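Local coordinates for putative cell adhesion protein (Bacteroides thetaiotaomicron, PDB 4DGU) that is probably a fimbrillin-like pilus subunit that serves in cell adhesion and binds zinc ions, at residues A21-D24 and P25-T29; D63-A66 and W67-G71; R140-E143 and G144-V148; K193-A196 and G197-I200. All blocks are in the same frame, centred on the assembly; numbering follows the deposited sequence.

Interaction 1 of 4, residues A21-D24 and P25-T29; sequences ALSD and PLTRT
A type I beta turn from Asp24 to Thr27, overlaid by an Asx turn from the Asp24 carboxylate to the backbone of Leu26, bends the loop between strand 13-20 and helix 30-33. The beta turn is closed by Thr27 N, which donates to Asp24 O at 3.0 Å. The Asx bond, Leu26 N to Asp24 OD2, is 2.8 Å long and fairly straight (162°), although its donor stands 36° out of the carboxylate plane. Asp24 CG lies anti to the backbone N (chi1 178°), which brings the carboxylate against Pro25, with CG 3.3 Å from Pro25 CD. OD1 then serves a salt bridge to Arg229 of a second subunit. With an alanine here, Leu26 N would probably lose its side-chain acceptor and that arginine of the neighbouring subunit its carboxylate mate. Beside the turn, Ser23 OG accepts the hydroxyl of Thr27 (OG1 to OG 2.8 Å) and is also bonded to Leu245 O of a third subunit, while Leu26 O is held by Asn242 of a fourth. The loop is thus buried where several copies of the protein meet. At its mouth the methyl of Thr29 rests on Ser23, CG2 to CB 3.5 Å. One water bridges the two limbs there, 2.6 Å from Ala21 O and 2.7 Å from Thr29 OG1.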
loop_
_atom_site.group_PDB
_atom_site.type_symbol
_atom_site.label_atom_id
_atom_site.label_comp_id
_atom_site.label_asym_id
_atom_site.label_seq_id
_atom_site.Cartn_x
_atom_site.Cartn_y
_atom_site.Cartn_z
ATOM N N ALA A 21 -7.358 -21.924 11.036
ATOM C CA ALA A 21 -7.930 -21.652 9.720
ATOM C C ALA A 21 -6.845 -21.080 8.813
ATOM O O ALA A 21 -5.931 -20.395 9.295
ATOM C CB ALA A 21 -9.090 -20.684 9.823
ATOM N N LEU A 22 -6.941 -21.395 7.516
ATOM C CA LEU A 22 -6.006 -20.923 6.510
ATOM C C LEU A 22 -6.391 -19.613 5.887
ATOM O O LEU A 22 -7.556 -19.312 5.647
ATOM C CB LEU A 22 -5.879 -21.912 5.332
ATOM C CG LEU A 22 -5.484 -23.328 5.597
ATOM C CD1 LEU A 22 -5.762 -24.168 4.387
ATOM C CD2 LEU A 22 -4.064 -23.403 6.051
ATOM N N SER A 23 -5.360 -18.950 5.392
ATOM C CA SER A 23 -5.451 -17.788 4.535
ATOM C C SER A 23 -4.564 -18.142 3.348
ATOM O O SER A 23 -4.127 -19.300 3.221
ATOM C CB SER A 23 -5.024 -16.527 5.284
ATOM O OG SER A 23 -5.192 -15.367 4.484
ATOM N N ASP A 24 -4.307 -17.169 2.477
ATOM C CA ASP A 24 -3.413 -17.315 1.338
ATOM C C ASP A 24 -2.002 -17.764 1.823
ATOM O O ASP A 24 -1.575 -17.314 2.888
ATOM C CB ASP A 24 -3.340 -15.975 0.569
ATOM C CG ASP A 24 -2.403 -15.996 -0.618
ATOM O OD1 ASP A 24 -2.840 -16.401 -1.704
ATOM O OD2 ASP A 24 -1.196 -15.769 -0.424
ATOM N N PRO A 25 -1.248 -18.581 1.038
ATOM C CA PRO A 25 0.098 -19.009 1.473
ATOM C C PRO A 25 1.077 -17.874 1.784
ATOM O O PRO A 25 2.016 -18.086 2.544
ATOM C CB PRO A 25 0.618 -19.800 0.270
ATOM C CG PRO A 25 -0.563 -20.250 -0.445
ATOM C CD PRO A 25 -1.621 -19.228 -0.239
ATOM N N LEU A 26 0.890 -16.687 1.192
ATOM C CA LEU A 26 1.811 -15.582 1.434
ATOM C C LEU A 26 1.330 -14.658 2.541
ATOM O O LEU A 26 2.060 -13.741 2.901
ATOM C CB LEU A 26 2.087 -14.779 0.137
ATOM C CG LEU A 26 3.318 -15.270 -0.665
ATOM C CD1 LEU A 26 3.039 -16.556 -1.367
ATOM C CD2 LEU A 26 3.754 -14.244 -1.722
ATOM N N THR A 27 0.144 -14.893 3.118
ATOM C CA THR A 27 -0.307 -13.922 4.121
ATOM C C THR A 27 -0.142 -14.370 5.596
ATOM O O THR A 27 -0.454 -15.486 5.994
ATOM C CB THR A 27 -1.750 -13.429 3.856
ATOM O OG1 THR A 27 -2.679 -14.247 4.526
ATOM C CG2 THR A 27 -2.087 -13.354 2.399
ATOM N N ARG A 28 0.362 -13.442 6.379
ATOM C CA ARG A 28 0.501 -13.553 7.813
ATOM C C ARG A 28 -0.897 -13.417 8.452
ATOM O O ARG A 28 -1.655 -12.523 8.089
ATOM C CB ARG A 28 1.447 -12.441 8.310
ATOM C CG ARG A 28 1.503 -12.218 9.827
ATOM C CD ARG A 28 2.254 -13.313 10.542
ATOM N NE ARG A 28 3.695 -13.134 10.410
ATOM C CZ ARG A 28 4.545 -14.097 10.081
ATOM N NH1 ARG A 28 4.104 -15.316 9.808
ATOM N NH2 ARG A 28 5.844 -13.841 9.990
ATOM N N THR A 29 -1.245 -14.349 9.333
ATOM C CA THR A 29 -2.448 -14.343 10.162
ATOM C C THR A 29 -1.947 -14.335 11.575
ATOM O O THR A 29 -0.792 -14.745 11.806
ATOM C CB THR A 29 -3.393 -15.550 9.897
ATOM O OG1 THR A 29 -2.733 -16.768 10.231
ATOM C CG2 THR A 29 -3.902 -15.598 8.495
HETATM O O HOH W 1 -3.656 -19.234 9.598
#

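Interaction 2 of 4, residues D63-A66 and W67-G71; sequences DSRA and WNEIG
Arg65 and Glu69 meet where the short strand 65-66, paired antiparallel with strand 13-20 in the mixed sheet, runs out into a loop with an inverse gamma turn centred on Glu69. Their tighter side lies along the arginine's aliphatic chain: Glu69 OE1 sits 3.4 Å from Arg65 CD. The same oxygen is 3.5 Å from Arg65 NE, a salt bridge of charge alone, because OE1 lies over one face of the guanidinium and no N-H points at it. The guanidinium and carboxylate planes are tilted only 25° from each other. A bend at chi3 (-73°) turns the arginine head inward, where NH1 bonds Met48 O. Trp67 leaves the contact in the other direction, its NE1 bonded to Ser118 O and its ring meeting that of Phe14 of strand 13-20. On the solvent side the contact is held less firmly. Exposed Asn68 only leans its amide on the methyl of Ala66, OD1 to CB 3.4 Å, and Glu69 OE2 reaches the same methyl at 3.7 Å. The backbone link is weak: Glu69 N to Ala66 O measures 3.4 Å with a bent angle of 139°. One water, in the guanidinium plane at its edge, accepts from Arg65 NH1 at 2.8 Å and donates to Glu69 O at 3.1 Å.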
loop_
_atom_site.group_PDB
_atom_site.type_symbol
_atom_site.label_atom_id
_atom_site.label_comp_id
_atom_site.label_asym_id
_atom_site.label_seq_id
_atom_site.Cartn_x
_atom_site.Cartn_y
_atom_site.Cartn_z
ATOM N N ASP A 63 -12.855 -34.883 26.458
ATOM C CA ASP A 63 -14.158 -35.331 25.985
ATOM C C ASP A 63 -14.085 -36.031 24.632
ATOM O O ASP A 63 -13.079 -35.989 23.913
ATOM C CB ASP A 63 -15.178 -34.161 25.917
ATOM C CG ASP A 63 -15.858 -33.800 27.228
ATOM O OD1 ASP A 63 -15.553 -34.442 28.256
ATOM O OD2 ASP A 63 -16.695 -32.865 27.230
ATOM N N SER A 64 -15.175 -36.726 24.336
ATOM C CA SER A 64 -15.503 -37.408 23.096
ATOM C C SER A 64 -16.988 -37.162 22.883
ATOM O O SER A 64 -17.742 -37.067 23.860
ATOM C CB SER A 64 -15.158 -38.892 23.159
ATOM O OG SER A 64 -15.826 -39.534 24.232
ATOM N N ARG A 65 -17.389 -36.909 21.644
ATOM C CA ARG A 65 -18.797 -36.670 21.385
ATOM C C ARG A 65 -19.374 -37.843 20.593
ATOM O O ARG A 65 -18.698 -38.371 19.716
ATOM C CB ARG A 65 -19.006 -35.327 20.659
ATOM C CG ARG A 65 -20.485 -34.948 20.557
ATOM C CD ARG A 65 -20.706 -33.484 20.327
ATOM N NE ARG A 65 -20.428 -32.708 21.531
ATOM C CZ ARG A 65 -20.747 -31.429 21.670
ATOM N NH1 ARG A 65 -21.361 -30.781 20.689
ATOM N NH2 ARG A 65 -20.427 -30.778 22.782
ATOM N N ALA A 66 -20.615 -38.249 20.923
ATOM C CA ALA A 66 -21.382 -39.295 20.251
ATOM C C ALA A 66 -21.730 -38.845 18.819
ATOM O O ALA A 66 -22.060 -37.676 18.610
ATOM C CB ALA A 66 -22.646 -39.568 21.044
ATOM N N TRP A 67 -21.676 -39.758 17.845
ATOM C CA TRP A 67 -21.979 -39.386 16.465
ATOM C C TRP A 67 -23.515 -39.230 16.199
ATOM O O TRP A 67 -23.904 -39.026 15.045
ATOM C CB TRP A 67 -21.312 -40.348 15.452
ATOM C CG TRP A 67 -19.960 -39.887 14.963
ATOM C CD1 TRP A 67 -18.757 -40.507 15.161
ATOM C CD2 TRP A 67 -19.677 -38.703 14.191
ATOM N NE1 TRP A 67 -17.746 -39.795 14.548
ATOM C CE2 TRP A 67 -18.285 -38.689 13.937
ATOM C CE3 TRP A 67 -20.468 -37.661 13.678
ATOM C CZ2 TRP A 67 -17.669 -37.660 13.218
ATOM C CZ3 TRP A 67 -19.857 -36.641 12.975
ATOM C CH2 TRP A 67 -18.472 -36.635 12.764
ATOM N N ASN A 68 -24.353 -39.226 17.254
ATOM C CA ASN A 68 -25.794 -39.001 17.126
ATOM C C ASN A 68 -26.083 -37.514 17.169
ATOM O O ASN A 68 -26.973 -37.053 16.456
ATOM C CB ASN A 68 -26.637 -39.745 18.173
ATOM C CG ASN A 68 -25.947 -40.057 19.451
ATOM O OD1 ASN A 68 -25.268 -41.076 19.568
ATOM N ND2 ASN A 68 -26.125 -39.195 20.437
ATOM N N GLU A 69 -25.319 -36.770 17.995
ATOM C CA GLU A 69 -25.404 -35.315 18.142
ATOM C C GLU A 69 -24.891 -34.652 16.867
ATOM O O GLU A 69 -23.758 -34.151 16.848
ATOM C CB GLU A 69 -24.577 -34.839 19.362
ATOM C CG GLU A 69 -24.969 -35.441 20.710
ATOM C CD GLU A 69 -23.951 -35.197 21.812
ATOM O OE1 GLU A 69 -23.622 -34.016 22.079
ATOM O OE2 GLU A 69 -23.478 -36.192 22.407
ATOM N N ILE A 70 -25.693 -34.706 15.775
ATOM C CA ILE A 70 -25.329 -34.143 14.458
ATOM C C ILE A 70 -26.536 -33.467 13.785
ATOM O O ILE A 70 -26.443 -33.071 12.623
ATOM C CB ILE A 70 -24.697 -35.204 13.495
ATOM C CG1 ILE A 70 -25.651 -36.402 13.218
ATOM C CG2 ILE A 70 -23.312 -35.637 13.968
ATOM C CD1 ILE A 70 -25.304 -37.195 12.061
ATOM N N GLY A 71 -27.649 -33.375 14.489
ATOM C CA GLY A 71 -28.868 -32.804 13.937
ATOM C C GLY A 71 -29.512 -33.694 12.881
ATOM O O GLY A 71 -29.697 -34.899 13.099
HETATM O O HOH W 2 -22.812 -31.680 18.424
#

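Interaction 3 of 4, residues R140-E143 and G144-V148; sequences RPYE and GEAKV
The Tyr142 ring reaches along the loop to Gly144 and Ala146, in the connection that carries the chain from strand 120-135 of the larger mixed sheet to strand 147-159 of the six-stranded antiparallel sheet. The hydrogen bonding rests on the phenol oxygen: Ala146 N donates to Tyr142 OH at 3.1 Å with an angle of 155°, so a side-chain oxygen ties the two ends of the bend together. The ring contact is with the backbone. Gly144 N lies 3.3 Å above the plane of the Tyr142 ring, over its centre, and Gly144 CA comes within 3.3 Å of Tyr142 CZ. A side chain on Gly144 would run into Tyr142 OH, so the close approach is probably possible only with glycine. With Tyr142 CG anti to the backbone N (chi1 177°), one ring face is turned to Gly144 N. A phenylalanine here would keep the ring face but would probably leave Ala146 N without its acceptor and the bend less firmly closed. Apolar packing extends the contact, with Tyr142 on Ile134 and Leu230, and Ala146 on Ile203. Lys180 NZ, from a neighbouring loop, is hydrogen-bonded to Gly144 O and only weakly paired, at long range, with the Glu145 carboxylate. The site is not itself a metal site, though the side chain of Glu137, a zinc ligand, is about 9 Å from that of Tyr142. At the far end of the ring the methyl of Ala146 abuts the phenol, with CB 3.1 Å from OH and 3.9 Å from CZ.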
loop_
_atom_site.group_PDB
_atom_site.type_symbol
_atom_site.label_atom_id
_atom_site.label_comp_id
_atom_site.label_asym_id
_atom_site.label_seq_id
_atom_site.Cartn_x
_atom_site.Cartn_y
_atom_site.Cartn_z
ATOM N N ARG A 140 11.793 -6.864 18.112
ATOM C CA ARG A 140 11.894 -7.819 19.206
ATOM C C ARG A 140 10.860 -7.440 20.278
ATOM O O ARG A 140 10.525 -6.259 20.398
ATOM C CB ARG A 140 13.331 -7.885 19.765
ATOM C CG ARG A 140 14.259 -8.735 18.900
ATOM C CD ARG A 140 15.680 -8.225 18.944
ATOM N N PRO A 141 10.288 -8.410 21.017
ATOM C CA PRO A 141 9.295 -8.061 22.041
ATOM C C PRO A 141 9.855 -7.110 23.108
ATOM O O PRO A 141 10.886 -7.393 23.735
ATOM C CB PRO A 141 8.913 -9.419 22.649
ATOM C CG PRO A 141 9.291 -10.418 21.619
ATOM C CD PRO A 141 10.529 -9.864 20.993
ATOM N N TYR A 142 9.178 -5.959 23.275
ATOM C CA TYR A 142 9.525 -4.957 24.266
ATOM C C TYR A 142 9.431 -5.571 25.661
ATOM O O TYR A 142 8.464 -6.283 25.953
ATOM C CB TYR A 142 8.630 -3.727 24.139
ATOM C CG TYR A 142 8.907 -2.687 25.197
ATOM C CD1 TYR A 142 10.103 -1.971 25.204
ATOM C CD2 TYR A 142 7.982 -2.427 26.205
ATOM C CE1 TYR A 142 10.364 -1.008 26.175
ATOM C CE2 TYR A 142 8.239 -1.474 27.194
ATOM C CZ TYR A 142 9.422 -0.752 27.159
ATOM O OH TYR A 142 9.694 0.179 28.127
ATOM N N GLU A 143 10.459 -5.325 26.494
ATOM C CA GLU A 143 10.560 -5.888 27.843
ATOM C C GLU A 143 10.738 -4.815 28.964
ATOM O O GLU A 143 10.865 -5.193 30.136
ATOM C CB GLU A 143 11.723 -6.905 27.911
ATOM C CG GLU A 143 11.544 -8.167 27.071
ATOM C CD GLU A 143 12.740 -9.106 26.975
ATOM O OE1 GLU A 143 13.894 -8.622 26.891
ATOM O OE2 GLU A 143 12.513 -10.338 26.940
ATOM N N GLY A 144 10.703 -3.524 28.612
ATOM C CA GLY A 144 10.864 -2.419 29.556
ATOM C C GLY A 144 9.730 -2.182 30.545
ATOM O O GLY A 144 8.825 -3.017 30.691
ATOM N N GLU A 145 9.778 -1.031 31.254
ATOM C CA GLU A 145 8.779 -0.701 32.282
ATOM C C GLU A 145 7.806 0.426 31.846
ATOM O O GLU A 145 6.967 0.872 32.640
ATOM C CB GLU A 145 9.465 -0.348 33.615
ATOM C CG GLU A 145 10.184 -1.526 34.273
ATOM C CD GLU A 145 9.328 -2.707 34.704
ATOM O OE1 GLU A 145 8.764 -2.658 35.822
ATOM O OE2 GLU A 145 9.261 -3.701 33.944
ATOM N N ALA A 146 7.880 0.831 30.576
ATOM C CA ALA A 146 6.984 1.829 30.013
ATOM C C ALA A 146 5.557 1.293 29.899
ATOM O O ALA A 146 5.357 0.108 29.610
ATOM C CB ALA A 146 7.481 2.254 28.650
ATOM N N LYS A 147 4.573 2.160 30.157
ATOM C CA LYS A 147 3.153 1.833 30.047
ATOM C C LYS A 147 2.692 2.204 28.625
ATOM O O LYS A 147 2.926 3.325 28.185
ATOM C CB LYS A 147 2.332 2.564 31.142
ATOM C CG LYS A 147 0.828 2.238 31.150
ATOM C CD LYS A 147 0.140 2.616 32.463
ATOM C CE LYS A 147 -0.335 4.053 32.524
ATOM N NZ LYS A 147 -1.045 4.341 33.801
ATOM N N VAL A 148 2.093 1.241 27.902
ATOM C CA VAL A 148 1.595 1.427 26.541
ATOM C C VAL A 148 0.081 1.258 26.586
ATOM O O VAL A 148 -0.418 0.223 27.039
ATOM C CB VAL A 148 2.251 0.467 25.485
ATOM C CG1 VAL A 148 1.796 0.813 24.064
ATOM C CG2 VAL A 148 3.781 0.488 25.573
#

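Interaction 4 of 4, residues K193-A196 and G197-I200; sequences KINA and GEEI. With ZN (zinc ion), chain F.
Glu198 reaches across to the backbone of Asn195 with its carboxylate, where OE1 accepts from Asn195 N at 2.8 Å along a nearly straight bond that meets the oxygen almost end-on. CG stands anti to the backbone N (chi1 -158°) and the chain beyond is extended, which carries OE1 that far. The Asn195 amide lies alongside, its plane 18° from that of the carboxylate. The return bond, Glu198 N to Asn195 O at 3.0 Å, closes a type II beta turn whose third position is Gly197 with positive phi (76°). The two residues therefore hold each other twice, once through the backbone and once through a side chain. One residue further on, Glu199 turns away from the turn and binds a zinc ion through OE2 at 2.2 Å. The metal also takes a water at 2.3 Å and Glu137 of a third subunit, and so joins two copies of the protein. In the second shell, Lys211 pairs with Glu199 OE1 and Lys233 of the third subunit bonds OE2, so positive charge probably steadies this carboxylate. Asp217 takes both the Ala196 backbone N and the Lys193 ammonium. Next to the turn, Ile194 CD1 meets Ile200 CD1 at 3.9 Å, the two side chains crossing at about a right angle. Strand 193-194 pairs antiparallel with strand 218-219, while the two isoleucines rest on Leu152 of strand 147-159, and Ile194 also touches Ala214 of strand 209-214.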
loop_
_atom_site.group_PDB
_atom_site.type_symbol
_atom_site.label_atom_id
_atom_site.label_comp_id
_atom_site.label_asym_id
_atom_site.label_seq_id
_atom_site.Cartn_x
_atom_site.Cartn_y
_atom_site.Cartn_z
ATOM N N LYS A 193 -11.792 0.092 12.102
ATOM C CA LYS A 193 -10.927 0.874 11.261
ATOM C C LYS A 193 -10.150 1.888 12.098
ATOM O O LYS A 193 -10.727 2.638 12.888
ATOM C CB LYS A 193 -11.739 1.574 10.147
ATOM C CG LYS A 193 -10.933 2.566 9.303
ATOM C CD LYS A 193 -10.850 2.143 7.858
ATOM C CE LYS A 193 -9.984 3.078 7.048
ATOM N NZ LYS A 193 -10.676 4.360 6.687
ATOM N N ILE A 194 -8.828 1.922 11.884
ATOM C CA ILE A 194 -7.932 2.930 12.468
ATOM C C ILE A 194 -7.501 3.801 11.294
ATOM O O ILE A 194 -7.016 3.269 10.302
ATOM C CB ILE A 194 -6.723 2.309 13.216
ATOM C CG1 ILE A 194 -7.156 1.430 14.414
ATOM C CG2 ILE A 194 -5.747 3.418 13.649
ATOM C CD1 ILE A 194 -6.055 0.527 14.922
ATOM N N ASN A 195 -7.715 5.108 11.382
ATOM C CA ASN A 195 -7.324 6.042 10.311
ATOM C C ASN A 195 -5.849 6.443 10.403
ATOM O O ASN A 195 -5.282 6.488 11.501
ATOM C CB ASN A 195 -8.189 7.303 10.349
ATOM C CG ASN A 195 -9.665 7.024 10.259
ATOM O OD1 ASN A 195 -10.142 6.256 9.416
ATOM N ND2 ASN A 195 -10.420 7.646 11.137
ATOM N N ALA A 196 -5.241 6.748 9.242
ATOM C CA ALA A 196 -3.864 7.246 9.115
ATOM C C ALA A 196 -3.727 8.529 9.906
ATOM O O ALA A 196 -4.617 9.397 9.854
ATOM C CB ALA A 196 -3.522 7.478 7.660
ATOM N N GLY A 197 -2.688 8.583 10.738
ATOM C CA GLY A 197 -2.428 9.727 11.604
ATOM C C GLY A 197 -3.328 9.831 12.827
ATOM O O GLY A 197 -3.298 10.853 13.525
ATOM N N GLU A 198 -4.148 8.803 13.099
ATOM C CA GLU A 198 -5.050 8.806 14.260
ATOM C C GLU A 198 -4.177 8.562 15.489
ATOM O O GLU A 198 -3.429 7.579 15.532
ATOM C CB GLU A 198 -6.181 7.754 14.101
ATOM C CG GLU A 198 -7.446 7.993 14.927
ATOM C CD GLU A 198 -8.632 7.047 14.703
ATOM O OE1 GLU A 198 -8.601 6.213 13.766
ATOM O OE2 GLU A 198 -9.617 7.163 15.470
ATOM N N GLU A 199 -4.209 9.509 16.440
ATOM C CA GLU A 199 -3.389 9.490 17.653
ATOM C C GLU A 199 -4.031 8.613 18.703
ATOM O O GLU A 199 -4.448 9.099 19.752
ATOM C CB GLU A 199 -3.179 10.914 18.177
ATOM C CG GLU A 199 -2.734 11.880 17.095
ATOM C CD GLU A 199 -2.571 13.315 17.543
ATOM O OE1 GLU A 199 -2.566 13.560 18.767
ATOM O OE2 GLU A 199 -2.482 14.203 16.668
ATOM N N ILE A 200 -4.068 7.305 18.438
ATOM C CA ILE A 200 -4.714 6.327 19.292
ATOM C C ILE A 200 -3.826 5.858 20.451
ATOM O O ILE A 200 -4.357 5.482 21.491
ATOM C CB ILE A 200 -5.281 5.119 18.484
ATOM C CG1 ILE A 200 -4.210 4.375 17.696
ATOM C CG2 ILE A 200 -6.414 5.557 17.566
ATOM C CD1 ILE A 200 -4.473 2.861 17.589
HETATM ZN ZN ZN F . -1.065 15.808 17.093
HETATM O O HOH W 3 0.886 15.426 18.222
#

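All four contacts close bends between residues close in sequence, but in different settings. Interaction 1 is buried and draws on three other subunits; interaction 4 is partly buried and shares with it the third subunit, there partly through zinc. Interactions 2 and 3 are surface contacts that no other chain of the assembly touches, and they lie on opposite sides of the chain's centre, about 46 Å apart between centres. Interactions 3 and 4 are nearer, about 8 Å at their nearest atoms, and both involve strand 147-159 of the six-stranded sheet: interaction 3 leads into it and interaction 4 packs on it. Carboxylates accept backbone N-H groups in 1 and 4, a phenol does so in 3, and interaction 2 relies on charge and water.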